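Local coordinates for MW1564 protein (PDB 3NTV) that probably transfers a methyl group from S-adenosylmethionine to a hydroxyl oxygen of its substrate, as a putative caffeoyl-CoA O-methyltransferase of Rossmann-like fold, at residues Glu206-Phe218 against Asp222-Gly231. Residues are numbered along the deposited sequence; the frame is centred on the assembly and turned at random.
Sequences EWLIKQPGYTTNF and DDGLAISIKG
Thr216 and Ser228 face each other as a non-hydrogen-bonded pair of this antiparallel hairpin, and their hydroxyls share a hydrogen bond, Thr216 OG1 to Ser228 OG at 2.8 Å. Both oxygens lie beside their own backbone N (chi1 -58° and -56°), which turns them toward one another, while Leu208 CD1 from the helix end meets Ser228 OG at 3.7 Å. On the same face Phe218 brings its CD1 to 3.7 Å from Ala226 CB, and the Tyr214 ring lies obliquely across the extended Lys230 chain, whose CB comes within 3.6 Å of Tyr214 CE1. Lys230 NZ hydrogen-bonds the carbonyl oxygens of Thr163 and Leu166. On the other face Asn217 and Ile227 stand side by side, with Asn217 OD1 3.4 Å from Ile227 CB; that oxygen accepts a hydrogen bond from Gln65 NE2 of the second subunit. Between the two faces, paired backbone hydrogen bonds join Thr215 to Ile229 and Asn217 to Ile227, and a hydrogen bond from Gly231 N to Gly213 O, 2.6 Å, closes the end. Water 2 links Thr215 OG1 to Ile229 O. Strand 225-230 also bonds to strand 170-175, so the hairpin completes the 3-2-1-4-5-7-6 sheet of class I methyltransferases, with helix 192-209 and Phe159 of helix 155-162 on the Tyr214 face and helix 57-70 against Leu225 and Ile227.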
ATOM      1  N   GLU A 206       8.132  13.224  11.273  1.00 20.45           N
ATOM      2  CA  GLU A 206       8.837  14.410  10.776  1.00 21.08           C
ATOM      3  C   GLU A 206      10.305  14.104  10.543  1.00 23.53           C
ATOM      4  O   GLU A 206      10.867  14.552   9.558  1.00 25.01           O
ATOM      5  CB  GLU A 206       8.710  15.572  11.778  1.00 23.16           C
ATOM      6  CG  GLU A 206       7.309  16.135  11.918  1.00 37.21           C
ATOM      7  CD  GLU A 206       6.788  17.020  10.797  1.00 61.24           C
ATOM      8  OE1 GLU A 206       5.557  17.240  10.758  1.00 56.09           O
ATOM      9  OE2 GLU A 206       7.598  17.504   9.972  1.00 52.93           O
ATOM     10  N   TRP A 207      10.934  13.358  11.451  1.00 20.33           N
ATOM     11  CA  TRP A 207      12.346  13.021  11.326  1.00 21.70           C
ATOM     12  C   TRP A 207      12.542  12.084  10.106  1.00 23.77           C
ATOM     13  O   TRP A 207      13.482  12.259   9.334  1.00 23.64           O
ATOM     14  CB  TRP A 207      12.804  12.357  12.626  1.00 22.27           C
ATOM     15  CG  TRP A 207      14.178  11.781  12.579  1.00 24.68           C
ATOM     16  CD1 TRP A 207      15.350  12.424  12.847  1.00 28.10           C
ATOM     17  CD2 TRP A 207      14.518  10.420  12.296  1.00 25.20           C
ATOM     18  NE1 TRP A 207      16.406  11.549  12.730  1.00 28.03           N
ATOM     19  CE2 TRP A 207      15.918  10.302  12.420  1.00 29.29           C
ATOM     20  CE3 TRP A 207      13.764   9.271  11.982  1.00 26.74           C
ATOM     21  CZ2 TRP A 207      16.589   9.093  12.207  1.00 29.17           C
ATOM     22  CZ3 TRP A 207      14.426   8.071  11.789  1.00 28.06           C
ATOM     23  CH2 TRP A 207      15.823   7.994  11.880  1.00 28.85           C
ATOM     24  N   LEU A 208      11.623  11.125   9.926  1.00 19.98           N
ATOM     25  CA  LEU A 208      11.699  10.166   8.820  1.00 19.08           C
ATOM     26  C   LEU A 208      11.654  10.825   7.447  1.00 23.24           C
ATOM     27  O   LEU A 208      12.497  10.515   6.602  1.00 22.88           O
ATOM     28  CB  LEU A 208      10.596   9.121   8.957  1.00 18.30           C
ATOM     29  CG  LEU A 208      10.491   8.053   7.850  1.00 20.32           C
ATOM     30  CD1 LEU A 208      11.753   7.216   7.792  1.00 20.71           C
ATOM     31  CD2 LEU A 208       9.286   7.178   8.113  1.00 18.03           C
ATOM     32  N   ILE A 209      10.691  11.733   7.229  1.00 21.61           N
ATOM     33  CA  ILE A 209      10.554  12.429   5.948  1.00 23.11           C
ATOM     34  C   ILE A 209      11.786  13.261   5.586  1.00 29.62           C
ATOM     35  O   ILE A 209      11.978  13.558   4.407  1.00 28.82           O
ATOM     36  CB  ILE A 209       9.254  13.254   5.835  1.00 26.52           C
ATOM     37  CG1 ILE A 209       9.191  14.408   6.852  1.00 26.79           C
ATOM     38  CG2 ILE A 209       8.043  12.363   5.914  1.00 28.72           C
ATOM     39  CD1 ILE A 209       8.090  15.468   6.605  1.00 32.07           C
ATOM     40  N   LYS A 210      12.595  13.640   6.595  1.00 29.15           N
ATOM     41  CA  LYS A 210      13.805  14.444   6.420  1.00 30.92           C
ATOM     42  C   LYS A 210      15.092  13.633   6.201  1.00 36.71           C
ATOM     43  O   LYS A 210      16.161  14.228   6.057  1.00 37.28           O
ATOM     44  CB  LYS A 210      13.965  15.481   7.558  1.00 34.33           C
ATOM     45  CG  LYS A 210      12.806  16.477   7.705  1.00 48.03           C
ATOM     46  CD  LYS A 210      12.542  17.329   6.453  1.00 55.42           C
ATOM     47  CE  LYS A 210      11.476  18.377   6.675  1.00 58.18           C
ATOM     48  NZ  LYS A 210      10.279  18.136   5.829  1.00 55.76           N
ATOM     49  N   GLN A 211      15.002  12.288   6.158  1.00 32.62           N
ATOM     50  CA  GLN A 211      16.174  11.437   5.916  1.00 31.72           C
ATOM     51  C   GLN A 211      16.454  11.450   4.401  1.00 35.74           C
ATOM     52  O   GLN A 211      15.601  10.988   3.638  1.00 32.96           O
ATOM     53  CB  GLN A 211      15.951   9.998   6.448  1.00 32.54           C
ATOM     54  CG  GLN A 211      15.649   9.870   7.956  1.00 35.65           C
ATOM     55  CD  GLN A 211      16.730  10.442   8.842  1.00 54.96           C
ATOM     56  OE1 GLN A 211      16.585  11.526   9.417  1.00 48.16           O
ATOM     57  NE2 GLN A 211      17.840   9.732   8.964  1.00 50.49           N
ATOM     58  N   PRO A 212      17.588  12.024   3.913  1.00 34.04           N
ATOM     59  CA  PRO A 212      17.790  12.095   2.450  1.00 33.62           C
ATOM     60  C   PRO A 212      18.048  10.771   1.726  1.00 33.40           C
ATOM     61  O   PRO A 212      17.861  10.700   0.512  1.00 33.34           O
ATOM     62  CB  PRO A 212      18.952  13.085   2.289  1.00 36.10           C
ATOM     63  CG  PRO A 212      19.705  12.984   3.561  1.00 40.90           C
ATOM     64  CD  PRO A 212      18.704  12.669   4.644  1.00 36.63           C
ATOM     65  N   GLY A 213      18.459   9.744   2.455  1.00 27.27           N
ATOM     66  CA  GLY A 213      18.723   8.449   1.840  1.00 26.48           C
ATOM     67  C   GLY A 213      17.495   7.565   1.717  1.00 27.30           C
ATOM     68  O   GLY A 213      17.636   6.369   1.458  1.00 27.48           O
ATOM     69  N   TYR A 214      16.282   8.133   1.933  1.00 20.60           N
ATOM     70  CA  TYR A 214      15.009   7.386   1.908  1.00 20.20           C
ATOM     71  C   TYR A 214      13.910   8.093   1.161  1.00 23.29           C
ATOM     72  O   TYR A 214      13.776   9.310   1.275  1.00 24.89           O
ATOM     73  CB  TYR A 214      14.519   7.077   3.351  1.00 19.84           C
ATOM     74  CG  TYR A 214      15.420   6.101   4.072  1.00 21.43           C
ATOM     75  CD1 TYR A 214      15.167   4.733   4.040  1.00 22.61           C
ATOM     76  CD2 TYR A 214      16.584   6.534   4.707  1.00 22.35           C
ATOM     77  CE1 TYR A 214      16.038   3.823   4.626  1.00 23.73           C
ATOM     78  CE2 TYR A 214      17.477   5.626   5.275  1.00 24.10           C
ATOM     79  CZ  TYR A 214      17.192   4.273   5.246  1.00 28.31           C
ATOM     80  OH  TYR A 214      18.051   3.369   5.814  1.00 31.79           O
ATOM     81  N   THR A 215      13.080   7.319   0.444  1.00 19.15           N
ATOM     82  CA  THR A 215      11.880   7.813  -0.229  1.00 16.76           C
ATOM     83  C   THR A 215      10.700   7.195   0.540  1.00 17.25           C
ATOM     84  O   THR A 215      10.566   5.959   0.528  1.00 14.47           O
ATOM     85  CB  THR A 215      11.943   7.489  -1.721  1.00 30.53           C
ATOM     86  OG1 THR A 215      13.097   8.138  -2.270  1.00 29.04           O
ATOM     87  CG2 THR A 215      10.722   7.932  -2.457  1.00 29.91           C
ATOM     88  N   THR A 216       9.885   8.037   1.212  1.00 16.07           N
ATOM     89  CA  THR A 216       8.777   7.582   2.080  1.00 16.16           C
ATOM     90  C   THR A 216       7.389   7.997   1.656  1.00 19.69           C
ATOM     91  O   THR A 216       7.172   9.135   1.229  1.00 19.05           O
ATOM     92  CB  THR A 216       9.044   8.041   3.548  1.00 19.13           C
ATOM     93  OG1 THR A 216      10.292   7.502   3.978  1.00 18.80           O
ATOM     94  CG2 THR A 216       7.938   7.643   4.540  1.00 18.05           C
ATOM     95  N   ASN A 217       6.408   7.097   1.858  1.00 15.92           N
ATOM     96  CA  ASN A 217       5.014   7.446   1.690  1.00 14.53           C
ATOM     97  C   ASN A 217       4.233   6.937   2.887  1.00 19.61           C
ATOM     98  O   ASN A 217       4.608   5.914   3.476  1.00 18.04           O
ATOM     99  CB  ASN A 217       4.414   6.950   0.377  1.00 15.49           C
ATOM    100  CG  ASN A 217       4.166   5.481   0.377  1.00 24.17           C
ATOM    101  OD1 ASN A 217       5.109   4.706   0.467  1.00 18.19           O
ATOM    102  ND2 ASN A 217       2.895   5.076   0.389  1.00 15.94           N
ATOM    103  N   PHE A 218       3.153   7.631   3.235  1.00 16.41           N
ATOM    104  CA  PHE A 218       2.286   7.291   4.360  1.00 15.30           C
ATOM    105  C   PHE A 218       0.908   6.906   3.902  1.00 18.50           C
ATOM    106  O   PHE A 218       0.373   7.485   2.944  1.00 19.14           O
ATOM    107  CB  PHE A 218       2.185   8.459   5.365  1.00 15.99           C
ATOM    108  CG  PHE A 218       3.489   8.851   6.003  1.00 16.11           C
ATOM    109  CD1 PHE A 218       3.820   8.400   7.277  1.00 17.84           C
ATOM    110  CD2 PHE A 218       4.386   9.679   5.341  1.00 18.73           C
ATOM    111  CE1 PHE A 218       4.998   8.817   7.896  1.00 19.00           C
ATOM    112  CE2 PHE A 218       5.589  10.051   5.941  1.00 22.06           C
ATOM    113  CZ  PHE A 218       5.887   9.620   7.219  1.00 19.10           C
ATOM    114  N   ASP A 222      -5.721   1.258   8.869  1.00 19.52           N
ATOM    115  CA  ASP A 222      -5.540   0.673  10.201  1.00 17.74           C
ATOM    116  C   ASP A 222      -4.908   1.702  11.173  1.00 21.04           C
ATOM    117  O   ASP A 222      -5.466   2.787  11.334  1.00 22.09           O
ATOM    118  CB  ASP A 222      -4.710  -0.642  10.064  1.00 18.64           C
ATOM    119  CG  ASP A 222      -5.392  -1.715   9.227  1.00 26.81           C
ATOM    120  OD1 ASP A 222      -6.632  -1.866   9.340  1.00 26.73           O
ATOM    121  OD2 ASP A 222      -4.681  -2.447   8.509  1.00 27.17           O
ATOM    122  N   ASP A 223      -3.730   1.408  11.741  1.00 17.87           N
ATOM    123  CA  ASP A 223      -3.041   2.306  12.676  1.00 16.89           C
ATOM    124  C   ASP A 223      -2.120   3.306  11.997  1.00 19.00           C
ATOM    125  O   ASP A 223      -1.409   4.033  12.693  1.00 18.71           O
ATOM    126  CB  ASP A 223      -2.218   1.449  13.649  1.00 17.93           C
ATOM    127  CG  ASP A 223      -3.055   0.583  14.553  1.00 27.85           C
ATOM    128  OD1 ASP A 223      -4.105   1.064  15.021  1.00 26.17           O
ATOM    129  OD2 ASP A 223      -2.656  -0.580  14.794  1.00 31.27           O
ATOM    130  N   GLY A 224      -2.099   3.301  10.665  1.00 16.92           N
ATOM    131  CA  GLY A 224      -1.212   4.157   9.885  1.00 16.47           C
ATOM    132  C   GLY A 224       0.038   3.375   9.508  1.00 20.03           C
ATOM    133  O   GLY A 224       0.596   2.661  10.350  1.00 20.62           O
ATOM    134  N   LEU A 225       0.471   3.465   8.239  1.00 14.99           N
ATOM    135  CA  LEU A 225       1.642   2.730   7.770  1.00 15.59           C
ATOM    136  C   LEU A 225       2.538   3.619   6.926  1.00 20.06           C
ATOM    137  O   LEU A 225       2.027   4.434   6.156  1.00 21.32           O
ATOM    138  CB  LEU A 225       1.168   1.509   6.930  1.00 15.89           C
ATOM    139  CG  LEU A 225       2.239   0.452   6.586  1.00 19.77           C
ATOM    140  CD1 LEU A 225       2.674  -0.311   7.832  1.00 18.56           C
ATOM    141  CD2 LEU A 225       1.713  -0.543   5.562  1.00 21.79           C
ATOM    142  N   ALA A 226       3.846   3.512   7.100  1.00 14.39           N
ATOM    143  CA  ALA A 226       4.782   4.216   6.231  1.00 14.36           C
ATOM    144  C   ALA A 226       5.642   3.179   5.554  1.00 16.18           C
ATOM    145  O   ALA A 226       5.957   2.126   6.151  1.00 14.09           O
ATOM    146  CB  ALA A 226       5.644   5.204   6.988  1.00 15.44           C
ATOM    147  N   ILE A 227       5.997   3.463   4.299  1.00 15.05           N
ATOM    148  CA  ILE A 227       6.869   2.619   3.506  1.00 13.20           C
ATOM    149  C   ILE A 227       8.023   3.491   3.069  1.00 15.84           C
ATOM    150  O   ILE A 227       7.787   4.520   2.405  1.00 14.08           O
ATOM    151  CB  ILE A 227       6.151   2.011   2.286  1.00 15.81           C
ATOM    152  CG1 ILE A 227       4.958   1.122   2.709  1.00 16.09           C
ATOM    153  CG2 ILE A 227       7.143   1.263   1.351  1.00 16.45           C
ATOM    154  CD1 ILE A 227       4.010   0.834   1.461  1.00 18.37           C
ATOM    155  N   SER A 228       9.254   3.064   3.405  1.00 13.25           N
ATOM    156  CA  SER A 228      10.474   3.800   3.078  1.00 13.63           C
ATOM    157  C   SER A 228      11.403   2.940   2.254  1.00 17.95           C
ATOM    158  O   SER A 228      11.765   1.849   2.675  1.00 18.22           O
ATOM    159  CB  SER A 228      11.197   4.261   4.347  1.00 16.03           C
ATOM    160  OG  SER A 228      10.376   5.038   5.199  1.00 16.54           O
ATOM    161  N   ILE A 229      11.839   3.447   1.109  1.00 13.57           N
ATOM    162  CA  ILE A 229      12.785   2.738   0.243  1.00 13.24           C
ATOM    163  C   ILE A 229      14.159   3.346   0.494  1.00 18.48           C
ATOM    164  O   ILE A 229      14.310   4.560   0.330  1.00 18.75           O
ATOM    165  CB  ILE A 229      12.448   2.866  -1.276  1.00 16.94           C
ATOM    166  CG1 ILE A 229      11.016   2.375  -1.599  1.00 18.16           C
ATOM    167  CG2 ILE A 229      13.503   2.102  -2.102  1.00 19.43           C
ATOM    168  CD1 ILE A 229      10.563   2.637  -3.096  1.00 18.14           C
ATOM    169  N   LYS A 230      15.150   2.520   0.828  1.00 16.65           N
ATOM    170  CA  LYS A 230      16.519   2.994   1.047  1.00 16.79           C
ATOM    171  C   LYS A 230      17.219   3.284  -0.276  1.00 21.48           C
ATOM    172  O   LYS A 230      17.351   2.400  -1.123  1.00 21.59           O
ATOM    173  CB  LYS A 230      17.309   1.968   1.861  1.00 18.82           C
ATOM    174  CG  LYS A 230      18.775   2.324   2.101  1.00 19.11           C
ATOM    175  CD  LYS A 230      19.356   1.462   3.199  1.00 19.61           C
ATOM    176  CE  LYS A 230      20.856   1.648   3.324  1.00 24.14           C
ATOM    177  NZ  LYS A 230      21.435   0.874   4.456  1.00 22.83           N
ATOM    178  N   GLY A 231      17.713   4.511  -0.402  1.00 22.84           N
ATOM    179  CA  GLY A 231      18.470   4.957  -1.570  1.00 44.67           C
ATOM    180  C   GLY A 231      19.966   4.818  -1.365  1.00 81.03           C
ATOM    181  O   GLY A 231      20.423   3.974  -0.585  1.00 45.40           O
TER
HETATM  182  O   HOH W   1      20.290   5.413   2.070  1.00 58.43           O
HETATM  183  O   HOH W   2      15.235   5.994  -1.968  1.00 30.61           O